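Local coordinates for protein Alpha/beta hydrolase (Streptomyces albidoflavus, PDB 6KSU) that probably acts as a stand-alone cyclase of the penicillin-binding-protein type, closing non-ribosomal peptide chains by heterochiral macrolactamization, at residues V84-T89 against F172-T177; V128-S133 against F166-A171; N335-P340 against K357-L362; P340-A345 against G370-H375. All blocks are in the same frame, centred on the assembly; numbering follows the deposited sequence.

In the fold
The four contacts form two pairs in the beta-lactamase-like part of the chain. Contact 1 joins the starts of helices 85-98 and 176-189 near the chain centre. Contact 2 is nested inside the loop it closes, with centres 12 Å apart, and ties helix 128-132 to the loop before helix 176-189. Contacts 3 and 4 come later, have segments that alternate along the chain and share Pro-340. Their centres are 10 Å apart, and their first segments lie on neighbouring strands 332-339 and 344-350 of the seven-stranded antiparallel sheet. Phe-87 packs on Leu-336 and Ile-338, so helix 85-98 links contact 1 to this sheet. Contact 1, the probable active site, lies where this helix starts.

Contact 1 (V84-T89 against F172-T177); sequences VTKFLT and FSYSNT
Lys-86 reaches from helix 85-98 to two side chains of segment 172-177, Tyr-174 and Asn-176. The polar contacts all start at its amino group. NZ donates to Asn-176 OD1 at 2.5 Å, in the plane of the amide carbonyl and with a C=O...N angle of 158°. This is short for such a pair, so the exact length is doubtful. A second bond, from Lys-86 NZ to Tyr-174 OH at 3.2 Å, is weak. NZ also donates to the carbonyl of Ala-254, which gives the buried amine a third acceptor.

The packing part is small. Lys-86 CE passes obliquely by the phenol ring, 3.8 Å from Tyr-174 CZ. Lys-86 CD makes a carbon-to-hydroxyl contact with Tyr-174 OH at 3.3 Å. The lysine chain runs extended and then bends at its last torsion (chi4 80°), which turns NZ toward Asn-176. The tyrosine comes from the opposite direction. Its ring also stacks with His-134.

A side-chain cap starts the second helix. Ser-175 is the N-cap of helix 176-189: its OG bonds Gly-178 N and Val-139 O.

Ser-83 and Lys-86 fit an SxxK pattern, and Tyr-174 with Asn-176 a Tyr-x-Asn pattern, as in serine beta-lactamases and penicillin-binding proteins. The shared amine contacts are therefore consistent with a catalytic centre in which Asn-176 and Tyr-174 position the Lys-86 amine.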
loop_
_atom_site.group_PDB
_atom_site.type_symbol
_atom_site.label_atom_id
_atom_site.label_comp_id
_atom_site.label_asym_id
_atom_site.label_seq_id
_atom_site.Cartn_x
_atom_site.Cartn_y
_atom_site.Cartn_z
ATOM N N VAL A 84 -0.921 3.594 2.544
ATOM C CA VAL A 84 -2.263 4.027 2.158
ATOM C C VAL A 84 -2.191 5.437 1.568
ATOM O O VAL A 84 -3.073 5.827 0.797
ATOM C CB VAL A 84 -3.269 3.908 3.349
ATOM C CG1 VAL A 84 -4.680 4.424 2.979
ATOM C CG2 VAL A 84 -3.389 2.440 3.830
ATOM N N THR A 85 -1.104 6.174 1.856
ATOM C CA THR A 85 -0.855 7.473 1.232
ATOM C C THR A 85 -0.971 7.421 -0.296
ATOM O O THR A 85 -1.313 8.428 -0.937
ATOM C CB THR A 85 0.546 7.967 1.643
ATOM O OG1 THR A 85 0.640 8.078 3.077
ATOM C CG2 THR A 85 0.855 9.340 1.015
ATOM N N LYS A 86 -0.659 6.267 -0.899
ATOM C CA LYS A 86 -0.646 6.165 -2.359
ATOM C C LYS A 86 -2.032 6.383 -2.948
ATOM O O LYS A 86 -2.164 6.822 -4.099
ATOM C CB LYS A 86 -0.102 4.789 -2.781
ATOM C CG LYS A 86 1.363 4.641 -2.531
ATOM C CD LYS A 86 1.820 3.211 -2.750
ATOM C CE LYS A 86 3.328 3.173 -2.689
ATOM N NZ LYS A 86 3.804 3.163 -1.274
ATOM N N PHE A 87 -3.075 6.062 -2.192
ATOM C CA PHE A 87 -4.423 6.302 -2.685
ATOM C C PHE A 87 -4.717 7.801 -2.778
ATOM O O PHE A 87 -5.401 8.241 -3.699
ATOM C CB PHE A 87 -5.410 5.554 -1.788
ATOM C CG PHE A 87 -6.858 5.884 -2.017
ATOM C CD1 PHE A 87 -7.524 5.429 -3.137
ATOM C CD2 PHE A 87 -7.573 6.574 -1.054
ATOM C CE1 PHE A 87 -8.880 5.702 -3.336
ATOM C CE2 PHE A 87 -8.924 6.855 -1.242
ATOM C CZ PHE A 87 -9.575 6.419 -2.392
ATOM N N LEU A 88 -4.150 8.606 -1.889
ATOM C CA LEU A 88 -4.404 10.043 -1.967
ATOM C C LEU A 88 -3.515 10.694 -3.010
ATOM O O LEU A 88 -3.966 11.574 -3.755
ATOM C CB LEU A 88 -4.207 10.666 -0.591
ATOM C CG LEU A 88 -5.279 9.951 0.233
ATOM C CD1 LEU A 88 -4.669 9.124 1.354
ATOM C CD2 LEU A 88 -6.302 10.921 0.742
ATOM N N THR A 89 -2.265 10.235 -3.098
ATOM C CA THR A 89 -1.383 10.659 -4.175
ATOM C C THR A 89 -1.987 10.323 -5.534
ATOM O O THR A 89 -1.972 11.150 -6.458
ATOM C CB THR A 89 -0.015 10.000 -4.008
ATOM O OG1 THR A 89 0.677 10.676 -2.958
ATOM C CG2 THR A 89 0.804 10.101 -5.325
ATOM N N PHE A 172 3.836 -6.404 -13.013
ATOM C CA PHE A 172 3.609 -5.673 -11.775
ATOM C C PHE A 172 4.814 -5.820 -10.845
ATOM O O PHE A 172 5.324 -6.925 -10.645
ATOM C CB PHE A 172 2.347 -6.187 -11.096
ATOM C CG PHE A 172 2.056 -5.525 -9.770
ATOM C CD1 PHE A 172 1.256 -4.380 -9.712
ATOM C CD2 PHE A 172 2.581 -6.032 -8.589
ATOM C CE1 PHE A 172 0.980 -3.742 -8.508
ATOM C CE2 PHE A 172 2.299 -5.400 -7.352
ATOM C CZ PHE A 172 1.497 -4.258 -7.314
ATOM N N SER A 173 5.290 -4.701 -10.305
ATOM C CA SER A 173 6.223 -4.754 -9.186
ATOM C C SER A 173 5.981 -3.546 -8.287
ATOM O O SER A 173 6.127 -2.402 -8.725
ATOM C CB SER A 173 7.680 -4.804 -9.659
ATOM O OG SER A 173 8.558 -4.936 -8.553
ATOM N N TYR A 174 5.631 -3.801 -7.027
ATOM C CA TYR A 174 5.296 -2.713 -6.118
ATOM C C TYR A 174 6.509 -1.819 -5.900
ATOM O O TYR A 174 7.633 -2.303 -5.755
ATOM C CB TYR A 174 4.809 -3.287 -4.795
ATOM C CG TYR A 174 4.161 -2.304 -3.855
ATOM C CD1 TYR A 174 2.768 -2.274 -3.696
ATOM C CD2 TYR A 174 4.925 -1.426 -3.096
ATOM C CE1 TYR A 174 2.155 -1.387 -2.800
ATOM C CE2 TYR A 174 4.305 -0.527 -2.187
ATOM C CZ TYR A 174 2.928 -0.519 -2.056
ATOM O OH TYR A 174 2.328 0.351 -1.174
ATOM N N SER A 175 6.282 -0.507 -5.877
ATOM C CA SER A 175 7.396 0.443 -5.897
ATOM C C SER A 175 6.998 1.709 -5.138
ATOM O O SER A 175 6.148 2.470 -5.597
ATOM C CB SER A 175 7.805 0.760 -7.343
ATOM O OG SER A 175 8.780 1.787 -7.391
ATOM N N ASN A 176 7.593 1.915 -3.963
ATOM C CA ASN A 176 7.461 3.196 -3.285
ATOM C C ASN A 176 8.095 4.302 -4.109
ATOM O O ASN A 176 7.583 5.429 -4.169
ATOM C CB ASN A 176 8.120 3.115 -1.899
ATOM C CG ASN A 176 7.354 2.229 -0.938
ATOM O OD1 ASN A 176 6.151 2.387 -0.775
ATOM N ND2 ASN A 176 8.040 1.277 -0.318
ATOM N N THR A 177 9.231 3.997 -4.731
ATOM C CA THR A 177 9.941 4.969 -5.548
ATOM C C THR A 177 9.104 5.407 -6.737
ATOM O O THR A 177 9.142 6.578 -7.139
ATOM C CB THR A 177 11.257 4.351 -6.009
ATOM O OG1 THR A 177 11.951 3.843 -4.860
ATOM C CG2 THR A 177 12.124 5.378 -6.736
#

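Contact 2 (V128-S133 against F166-A171); sequences VRQLLS and FPPGLA
Gln-130 places its amide against Pro-168 through two torsions. Its CG stands opposite the carbonyl carbon (chi1 -62°), and the chain then runs on extended (chi2 164°). The side chain leaves helix 128-132 toward the 166-171 loop and ends beside the proline, at its CB corner.

The amide does the touching. Gln-130 OE1 lies 3.2 Å from Pro-168 CB, and the amide carbon CD is 3.7 Å from the same CB. The nitrogen sits farther along the loop backbone: Gln-130 NE2 is 3.5 Å from Pro-168 O and 3.9 Å from Gly-169 N. The two side chains meet at a slant. The contact is mainly packing of the amide against the CB edge of the proline and the peptide that follows.

The oxygen has a firmer partner outside the pair. Gln-130 OE1 accepts from Thr-127 N, just before the helix. That bond holds the amide near the N-terminal end of the helix and limits its rotation. Pro-168 also touches Thr-125.

On the loop side, residues 167 to 170 form a type II beta turn. Leu-170 N makes a weak 3.4 Å bond to Pro-167 O. Gly-169 has a positive phi (109°), where a CB would collide with the carbonyl of Pro-168.

Val-128, Leu-131 and Leu-132 pack on Leu-182 of helix 176-189. The contact itself lies at the surface. The arrangement is a Pro-Gly type II turn, in its classic order, set against the first turn of a short helix.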
loop_
_atom_site.group_PDB
_atom_site.type_symbol
_atom_site.label_atom_id
_atom_site.label_comp_id
_atom_site.label_asym_id
_atom_site.label_seq_id
_atom_site.Cartn_x
_atom_site.Cartn_y
_atom_site.Cartn_z
ATOM N N VAL A 128 3.006 7.966 -16.366
ATOM C CA VAL A 128 2.182 8.163 -15.173
ATOM C C VAL A 128 1.227 6.985 -14.966
ATOM O O VAL A 128 1.090 6.468 -13.852
ATOM C CB VAL A 128 1.433 9.511 -15.270
ATOM C CG1 VAL A 128 0.390 9.647 -14.160
ATOM C CG2 VAL A 128 2.424 10.661 -15.210
ATOM N N ARG A 129 0.577 6.514 -16.033
ATOM C CA ARG A 129 -0.332 5.379 -15.871
ATOM C C ARG A 129 0.390 4.141 -15.336
ATOM O O ARG A 129 -0.152 3.413 -14.493
ATOM C CB ARG A 129 -1.016 5.043 -17.194
ATOM C CG ARG A 129 -2.168 4.047 -17.035
ATOM C CD ARG A 129 -2.577 3.423 -18.365
ATOM N NE ARG A 129 -3.047 4.445 -19.304
ATOM C CZ ARG A 129 -4.189 5.126 -19.175
ATOM N NH1 ARG A 129 -5.003 4.903 -18.144
ATOM N NH2 ARG A 129 -4.526 6.033 -20.087
ATOM N N GLN A 130 1.606 3.874 -15.834
ATOM C CA GLN A 130 2.369 2.743 -15.328
ATOM C C GLN A 130 2.836 2.971 -13.902
ATOM O O GLN A 130 2.917 2.019 -13.125
ATOM C CB GLN A 130 3.577 2.470 -16.224
ATOM C CG GLN A 130 3.215 2.090 -17.658
ATOM C CD GLN A 130 4.401 2.198 -18.600
ATOM O OE1 GLN A 130 5.351 2.931 -18.333
ATOM N NE2 GLN A 130 4.346 1.477 -19.716
ATOM N N LEU A 131 3.216 4.207 -13.562
ATOM C CA LEU A 131 3.625 4.491 -12.193
ATOM C C LEU A 131 2.480 4.209 -11.223
ATOM O O LEU A 131 2.643 3.450 -10.261
ATOM C CB LEU A 131 4.112 5.934 -12.063
ATOM C CG LEU A 131 5.429 6.321 -12.756
ATOM C CD1 LEU A 131 5.666 7.804 -12.526
ATOM C CD2 LEU A 131 6.595 5.539 -12.242
ATOM N N LEU A 132 1.297 4.742 -11.518
ATOM C CA LEU A 132 0.131 4.538 -10.660
ATOM C C LEU A 132 -0.114 3.064 -10.371
ATOM O O LEU A 132 -0.562 2.701 -9.269
ATOM C CB LEU A 132 -1.123 5.140 -11.322
ATOM C CG LEU A 132 -1.560 6.601 -11.079
ATOM C CD1 LEU A 132 -1.771 6.933 -9.600
ATOM C CD2 LEU A 132 -0.636 7.607 -11.653
ATOM N N SER A 133 0.178 2.206 -11.345
ATOM C CA SER A 133 -0.211 0.808 -11.321
ATOM C C SER A 133 0.944 -0.100 -10.953
ATOM O O SER A 133 0.782 -1.323 -10.954
ATOM C CB SER A 133 -0.794 0.403 -12.684
ATOM O OG SER A 133 0.131 0.628 -13.737
ATOM N N PHE A 166 12.830 -4.168 -15.663
ATOM C CA PHE A 166 12.434 -4.735 -16.944
ATOM C C PHE A 166 11.827 -3.560 -17.703
ATOM O O PHE A 166 11.703 -2.478 -17.114
ATOM C CB PHE A 166 11.447 -5.891 -16.782
ATOM C CG PHE A 166 10.379 -5.641 -15.767
ATOM C CD1 PHE A 166 9.357 -4.742 -16.021
ATOM C CD2 PHE A 166 10.387 -6.318 -14.554
ATOM C CE1 PHE A 166 8.370 -4.500 -15.088
ATOM C CE2 PHE A 166 9.394 -6.092 -13.601
ATOM C CZ PHE A 166 8.387 -5.186 -13.858
ATOM N N PRO A 167 11.472 -3.688 -18.986
ATOM C CA PRO A 167 10.928 -2.524 -19.705
ATOM C C PRO A 167 9.544 -2.168 -19.211
ATOM O O PRO A 167 8.763 -3.046 -18.789
ATOM C CB PRO A 167 10.903 -2.993 -21.173
ATOM C CG PRO A 167 11.948 -4.092 -21.206
ATOM C CD PRO A 167 11.763 -4.794 -19.917
ATOM N N PRO A 168 9.170 -0.890 -19.259
ATOM C CA PRO A 168 7.905 -0.452 -18.653
ATOM C C PRO A 168 6.700 -1.181 -19.228
ATOM O O PRO A 168 6.468 -1.180 -20.438
ATOM C CB PRO A 168 7.861 1.045 -18.976
ATOM C CG PRO A 168 9.309 1.443 -19.177
ATOM C CD PRO A 168 10.000 0.233 -19.738
ATOM N N GLY A 169 5.932 -1.815 -18.346
ATOM C CA GLY A 169 4.673 -2.426 -18.728
ATOM C C GLY A 169 4.653 -3.939 -18.732
ATOM O O GLY A 169 3.572 -4.521 -18.891
ATOM N N LEU A 170 5.802 -4.594 -18.539
ATOM C CA LEU A 170 5.869 -6.043 -18.707
ATOM C C LEU A 170 5.355 -6.798 -17.482
ATOM O O LEU A 170 4.893 -7.934 -17.623
ATOM C CB LEU A 170 7.308 -6.460 -19.067
ATOM C CG LEU A 170 7.681 -7.913 -19.442
ATOM C CD1 LEU A 170 8.023 -8.766 -18.222
ATOM C CD2 LEU A 170 6.601 -8.591 -20.265
ATOM N N ALA A 171 5.375 -6.189 -16.293
ATOM C CA ALA A 171 4.925 -6.912 -15.109
ATOM C C ALA A 171 4.681 -5.959 -13.934
ATOM O O ALA A 171 5.269 -4.880 -13.841
ATOM C CB ALA A 171 5.939 -7.987 -14.710
#

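Contact 3 (N335-P340 against K357-L362); sequences NLRIHP and KLWEAL
One water is held by both segments: it accepts from Arg-337 NH2 at 2.8 Å and from Trp-359 NE1 at 3.1 Å. The two nitrogens are themselves close, but both are donors and do not bond to each other. The water gives each an acceptor.

Most of the contact is stacking on the indole. The amide of Asn-335 lies flat on it, with planes only 5° apart. Its CB makes a CH-pi contact, 3.5 Å from the centroid of the Trp-359 six-membered ring, and ND2 reaches CD1 of the five-membered ring at 3.4 Å. The indole extends from helix 355-365 over strand 332-339 because its CG is anti to the backbone N (chi1 176°).

Arg-337 is turned differently. Its guanidinium stands 71° to the indole plane, and Trp-359 CZ2 lies over its centre. NH1 bonds Leu-336 O at 2.8 Å, a nearly straight bond that approaches from above the carbonyl plane.

Asp-326 OD1 receives both Asn-335 ND2 and Arg-337 NH1. This carboxylate probably balances the arginine charge and sets both groups against the tryptophan, so a contact in which one indole of the helix packs on polar side chains of the sheet rests on a polar network.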
loop_
_atom_site.group_PDB
_atom_site.type_symbol
_atom_site.label_atom_id
_atom_site.label_comp_id
_atom_site.label_asym_id
_atom_site.label_seq_id
_atom_site.Cartn_x
_atom_site.Cartn_y
_atom_site.Cartn_z
ATOM N N ASN A 335 -5.662 0.395 7.051
ATOM C CA ASN A 335 -6.324 -0.364 5.998
ATOM C C ASN A 335 -7.563 0.379 5.533
ATOM O O ASN A 335 -8.340 0.851 6.355
ATOM C CB ASN A 335 -6.771 -1.767 6.445
ATOM C CG ASN A 335 -5.638 -2.593 7.000
ATOM O OD1 ASN A 335 -5.340 -2.537 8.201
ATOM N ND2 ASN A 335 -4.991 -3.364 6.123
ATOM N N LEU A 336 -7.747 0.440 4.209
ATOM C CA LEU A 336 -8.889 1.070 3.565
ATOM C C LEU A 336 -9.546 0.073 2.622
ATOM O O LEU A 336 -8.857 -0.677 1.918
ATOM C CB LEU A 336 -8.470 2.328 2.780
ATOM C CG LEU A 336 -9.518 2.894 1.817
ATOM C CD1 LEU A 336 -10.750 3.382 2.574
ATOM C CD2 LEU A 336 -8.917 4.019 1.027
ATOM N N ARG A 337 -10.881 0.076 2.593
ATOM C CA ARG A 337 -11.618 -0.857 1.746
ATOM C C ARG A 337 -12.877 -0.190 1.234
ATOM O O ARG A 337 -13.624 0.409 2.017
ATOM C CB ARG A 337 -11.988 -2.145 2.496
ATOM C CG ARG A 337 -10.808 -2.996 2.881
ATOM C CD ARG A 337 -10.121 -3.631 1.655
ATOM N NE ARG A 337 -9.107 -4.605 2.049
ATOM C CZ ARG A 337 -7.868 -4.291 2.428
ATOM N NH1 ARG A 337 -7.474 -3.021 2.437
ATOM N NH2 ARG A 337 -7.002 -5.245 2.767
ATOM N N ILE A 338 -13.127 -0.332 -0.069
ATOM C CA ILE A 338 -14.222 0.349 -0.759
ATOM C C ILE A 338 -14.987 -0.672 -1.588
ATOM O O ILE A 338 -14.380 -1.449 -2.332
ATOM C CB ILE A 338 -13.698 1.455 -1.685
ATOM C CG1 ILE A 338 -12.827 2.458 -0.928
ATOM C CG2 ILE A 338 -14.827 2.104 -2.416
ATOM C CD1 ILE A 338 -12.018 3.332 -1.830
ATOM N N HIS A 339 -16.307 -0.659 -1.492
ATOM C CA HIS A 339 -17.143 -1.448 -2.395
ATOM C C HIS A 339 -18.038 -0.474 -3.134
ATOM O O HIS A 339 -19.114 -0.118 -2.626
ATOM C CB HIS A 339 -17.984 -2.487 -1.665
ATOM C CG HIS A 339 -18.632 -3.480 -2.584
ATOM N ND1 HIS A 339 -19.760 -3.187 -3.323
ATOM C CD2 HIS A 339 -18.305 -4.757 -2.889
ATOM C CE1 HIS A 339 -20.112 -4.247 -4.027
ATOM N NE2 HIS A 339 -19.244 -5.213 -3.782
ATOM N N PRO A 340 -17.653 -0.030 -4.332
ATOM C CA PRO A 340 -18.416 1.043 -4.985
ATOM C C PRO A 340 -19.885 0.712 -5.169
ATOM O O PRO A 340 -20.746 1.580 -4.936
ATOM C CB PRO A 340 -17.698 1.220 -6.325
ATOM C CG PRO A 340 -16.340 0.653 -6.085
ATOM C CD PRO A 340 -16.504 -0.469 -5.139
ATOM N N LYS A 357 -3.113 -7.986 12.997
ATOM C CA LYS A 357 -3.979 -9.084 13.409
ATOM C C LYS A 357 -5.376 -8.583 13.743
ATOM O O LYS A 357 -6.358 -9.296 13.516
ATOM C CB LYS A 357 -3.342 -9.849 14.579
ATOM C CG LYS A 357 -4.092 -11.105 15.014
ATOM C CD LYS A 357 -4.494 -12.030 13.846
ATOM C CE LYS A 357 -5.992 -12.424 13.971
ATOM N NZ LYS A 357 -6.651 -13.051 12.782
ATOM N N LEU A 358 -5.492 -7.346 14.229
ATOM C CA LEU A 358 -6.811 -6.741 14.408
ATOM C C LEU A 358 -7.528 -6.579 13.072
ATOM O O LEU A 358 -8.743 -6.812 12.966
ATOM C CB LEU A 358 -6.682 -5.381 15.112
ATOM C CG LEU A 358 -8.003 -4.646 15.319
ATOM C CD1 LEU A 358 -8.760 -5.229 16.479
ATOM C CD2 LEU A 358 -7.808 -3.156 15.554
ATOM N N TRP A 359 -6.803 -6.160 12.039
ATOM C CA TRP A 359 -7.433 -6.076 10.724
ATOM C C TRP A 359 -7.915 -7.448 10.270
ATOM O O TRP A 359 -9.060 -7.602 9.826
ATOM C CB TRP A 359 -6.472 -5.482 9.698
ATOM C CG TRP A 359 -7.046 -5.476 8.294
ATOM C CD1 TRP A 359 -6.566 -6.150 7.199
ATOM C CD2 TRP A 359 -8.207 -4.765 7.845
ATOM N NE1 TRP A 359 -7.354 -5.898 6.102
ATOM C CE2 TRP A 359 -8.363 -5.045 6.470
ATOM C CE3 TRP A 359 -9.120 -3.906 8.469
ATOM C CZ2 TRP A 359 -9.393 -4.502 5.715
ATOM C CZ3 TRP A 359 -10.140 -3.369 7.721
ATOM C CH2 TRP A 359 -10.272 -3.674 6.350
ATOM N N GLU A 360 -7.053 -8.465 10.401
ATOM C CA GLU A 360 -7.416 -9.818 9.981
ATOM C C GLU A 360 -8.643 -10.321 10.742
ATOM O O GLU A 360 -9.619 -10.779 10.134
ATOM C CB GLU A 360 -6.216 -10.749 10.166
ATOM C CG GLU A 360 -6.441 -12.188 9.749
ATOM C CD GLU A 360 -5.226 -13.084 10.021
ATOM O OE1 GLU A 360 -4.112 -12.555 10.250
ATOM O OE2 GLU A 360 -5.396 -14.323 10.017
ATOM N N ALA A 361 -8.630 -10.198 12.069
ATOM C CA ALA A 361 -9.775 -10.630 12.868
ATOM C C ALA A 361 -11.032 -9.833 12.530
ATOM O O ALA A 361 -12.140 -10.382 12.522
ATOM C CB ALA A 361 -9.440 -10.509 14.356
ATOM N N LEU A 362 -10.876 -8.541 12.240
ATOM C CA LEU A 362 -12.000 -7.729 11.784
ATOM C C LEU A 362 -12.563 -8.252 10.464
ATOM O O LEU A 362 -13.782 -8.308 10.274
ATOM C CB LEU A 362 -11.544 -6.274 11.645
ATOM C CG LEU A 362 -12.380 -5.094 12.155
ATOM C CD1 LEU A 362 -13.130 -5.444 13.427
ATOM C CD2 LEU A 362 -11.434 -3.944 12.410
HETATM O O HOH W 1 -6.987 -7.895 3.730
#

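Contact 4 (P340-A345 against G370-H375); sequences PDRSLA and GLDVGH
Arg-342 presents its flat guanidinium edge-on to the 370-375 loop. Two oxygens lie at that edge, close to its plane: Gly-370 O and Asp-372 OD1. Over one face is Leu-344 CD1, 4.2 Å above the plane and off centre.

The edge bonds are nearly straight. NH1 of Arg-342 meets Asp-372 OD1 at 3.1 Å on the syn side, with an N-H...O angle of 169°; this is a salt bridge. The carboxylate plane is turned 55° from the guanidinium. NH2 of Arg-342 donates to Gly-370 O at 3.3 Å, almost along the C=O axis. Two torsions set this up. The arginine bends at its third torsion (chi3 59°), and the CG of Asp-372 lies between its backbone N and carbonyl carbon, which brings OD1 to the arginine.

Beside the charged pair, on that guanidinium face, Leu-344 meets Leu-371. Leu-344 CD1 and Leu-371 CD2 are 3.4 Å apart, tighter than a usual carbon contact, so the exact spacing is doubtful. Leu-371 also packs on Val-51 and Leu-346 of the sheet.

Arg-342 sits in the type I turn 340-343, which joins strands 332-339 and 344-350. Ser-343, with positive phi, and Leu-344 both face His-339 in a G1 beta bulge.

Arg-342 NE binds a malonate ion, probably from crystallisation. The arginine thus meets two anionic groups and a carbonyl. It ties the hairpin turn to the loop by charge at the surface, while the leucines join them alongside.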
loop_
_atom_site.group_PDB
_atom_site.type_symbol
_atom_site.label_atom_id
_atom_site.label_comp_id
_atom_site.label_asym_id
_atom_site.label_seq_id
_atom_site.Cartn_x
_atom_site.Cartn_y
_atom_site.Cartn_z
ATOM N N PRO A 340 -17.653 -0.030 -4.332
ATOM C CA PRO A 340 -18.416 1.043 -4.985
ATOM C C PRO A 340 -19.885 0.712 -5.169
ATOM O O PRO A 340 -20.746 1.580 -4.936
ATOM C CB PRO A 340 -17.698 1.220 -6.325
ATOM C CG PRO A 340 -16.340 0.653 -6.085
ATOM C CD PRO A 340 -16.504 -0.469 -5.139
ATOM N N ASP A 341 -20.209 -0.529 -5.533
ATOM C CA ASP A 341 -21.585 -0.769 -5.955
ATOM C C ASP A 341 -22.537 -0.761 -4.770
ATOM O O ASP A 341 -23.672 -0.282 -4.893
ATOM C CB ASP A 341 -21.684 -2.061 -6.766
ATOM C CG ASP A 341 -21.152 -1.885 -8.184
ATOM O OD1 ASP A 341 -20.682 -0.774 -8.511
ATOM O OD2 ASP A 341 -21.216 -2.846 -8.976
ATOM N N ARG A 342 -22.082 -1.233 -3.617
ATOM C CA ARG A 342 -22.863 -1.152 -2.395
ATOM C C ARG A 342 -22.665 0.165 -1.641
ATOM O O ARG A 342 -23.229 0.324 -0.555
ATOM C CB ARG A 342 -22.522 -2.343 -1.491
ATOM C CG ARG A 342 -22.879 -3.684 -2.103
ATOM C CD ARG A 342 -22.293 -4.864 -1.323
ATOM N NE ARG A 342 -22.777 -4.858 0.052
ATOM C CZ ARG A 342 -22.341 -5.662 1.012
ATOM N NH1 ARG A 342 -21.404 -6.567 0.752
ATOM N NH2 ARG A 342 -22.852 -5.565 2.236
ATOM N N SER A 343 -21.898 1.112 -2.190
ATOM C CA SER A 343 -21.656 2.408 -1.553
ATOM C C SER A 343 -21.151 2.218 -0.124
ATOM O O SER A 343 -21.699 2.769 0.842
ATOM C CB SER A 343 -22.910 3.281 -1.588
ATOM O OG SER A 343 -23.328 3.534 -2.918
ATOM N N LEU A 344 -20.099 1.400 0.006
ATOM C CA LEU A 344 -19.575 1.040 1.313
ATOM C C LEU A 344 -18.076 1.306 1.357
ATOM O O LEU A 344 -17.337 0.889 0.457
ATOM C CB LEU A 344 -19.878 -0.423 1.619
ATOM C CG LEU A 344 -19.636 -0.989 3.014
ATOM C CD1 LEU A 344 -20.246 -2.359 2.990
ATOM C CD2 LEU A 344 -18.173 -1.064 3.486
ATOM N N ALA A 345 -17.633 1.982 2.413
ATOM C CA ALA A 345 -16.221 2.221 2.660
ATOM C C ALA A 345 -15.956 2.103 4.151
ATOM O O ALA A 345 -16.766 2.540 4.975
ATOM C CB ALA A 345 -15.779 3.595 2.160
ATOM N N GLY A 370 -22.961 -8.368 8.380
ATOM C CA GLY A 370 -23.215 -8.141 6.968
ATOM C C GLY A 370 -22.081 -7.500 6.191
ATOM O O GLY A 370 -22.246 -7.222 4.992
ATOM N N LEU A 371 -20.935 -7.258 6.831
ATOM C CA LEU A 371 -19.784 -6.622 6.196
ATOM C C LEU A 371 -18.759 -7.689 5.834
ATOM O O LEU A 371 -17.795 -7.922 6.554
ATOM C CB LEU A 371 -19.165 -5.584 7.120
ATOM C CG LEU A 371 -19.868 -4.246 7.244
ATOM C CD1 LEU A 371 -18.853 -3.169 7.559
ATOM C CD2 LEU A 371 -20.554 -3.963 5.946
ATOM N N ASP A 372 -18.956 -8.311 4.673
ATOM C CA ASP A 372 -18.081 -9.388 4.208
ATOM C C ASP A 372 -17.014 -8.811 3.275
ATOM O O ASP A 372 -17.102 -8.883 2.044
ATOM C CB ASP A 372 -18.904 -10.483 3.528
ATOM C CG ASP A 372 -19.967 -9.929 2.582
ATOM O OD1 ASP A 372 -20.363 -8.744 2.720
ATOM O OD2 ASP A 372 -20.392 -10.688 1.682
ATOM N N VAL A 373 -15.977 -8.231 3.884
ATOM C CA VAL A 373 -14.882 -7.688 3.094
ATOM C C VAL A 373 -14.177 -8.828 2.375
ATOM O O VAL A 373 -14.063 -9.940 2.903
ATOM C CB VAL A 373 -13.907 -6.909 3.994
ATOM C CG1 VAL A 373 -12.856 -6.190 3.144
ATOM C CG2 VAL A 373 -14.659 -5.944 4.889
ATOM N N GLY A 374 -13.708 -8.567 1.158
ATOM C CA GLY A 374 -13.007 -9.607 0.429
ATOM C C GLY A 374 -11.734 -10.021 1.142
ATOM O O GLY A 374 -11.155 -9.261 1.922
ATOM N N HIS A 375 -11.305 -11.251 0.888
ATOM C CA HIS A 375 -9.992 -11.704 1.319
ATOM C C HIS A 375 -9.076 -11.868 0.114
ATOM O O HIS A 375 -9.514 -11.940 -1.040
ATOM C CB HIS A 375 -10.061 -13.034 2.089
ATOM C CG HIS A 375 -11.279 -13.185 2.948
ATOM N ND1 HIS A 375 -12.500 -13.584 2.448
ATOM C CD2 HIS A 375 -11.460 -13.002 4.278
ATOM C CE1 HIS A 375 -13.382 -13.632 3.430
ATOM N NE2 HIS A 375 -12.778 -13.283 4.551
#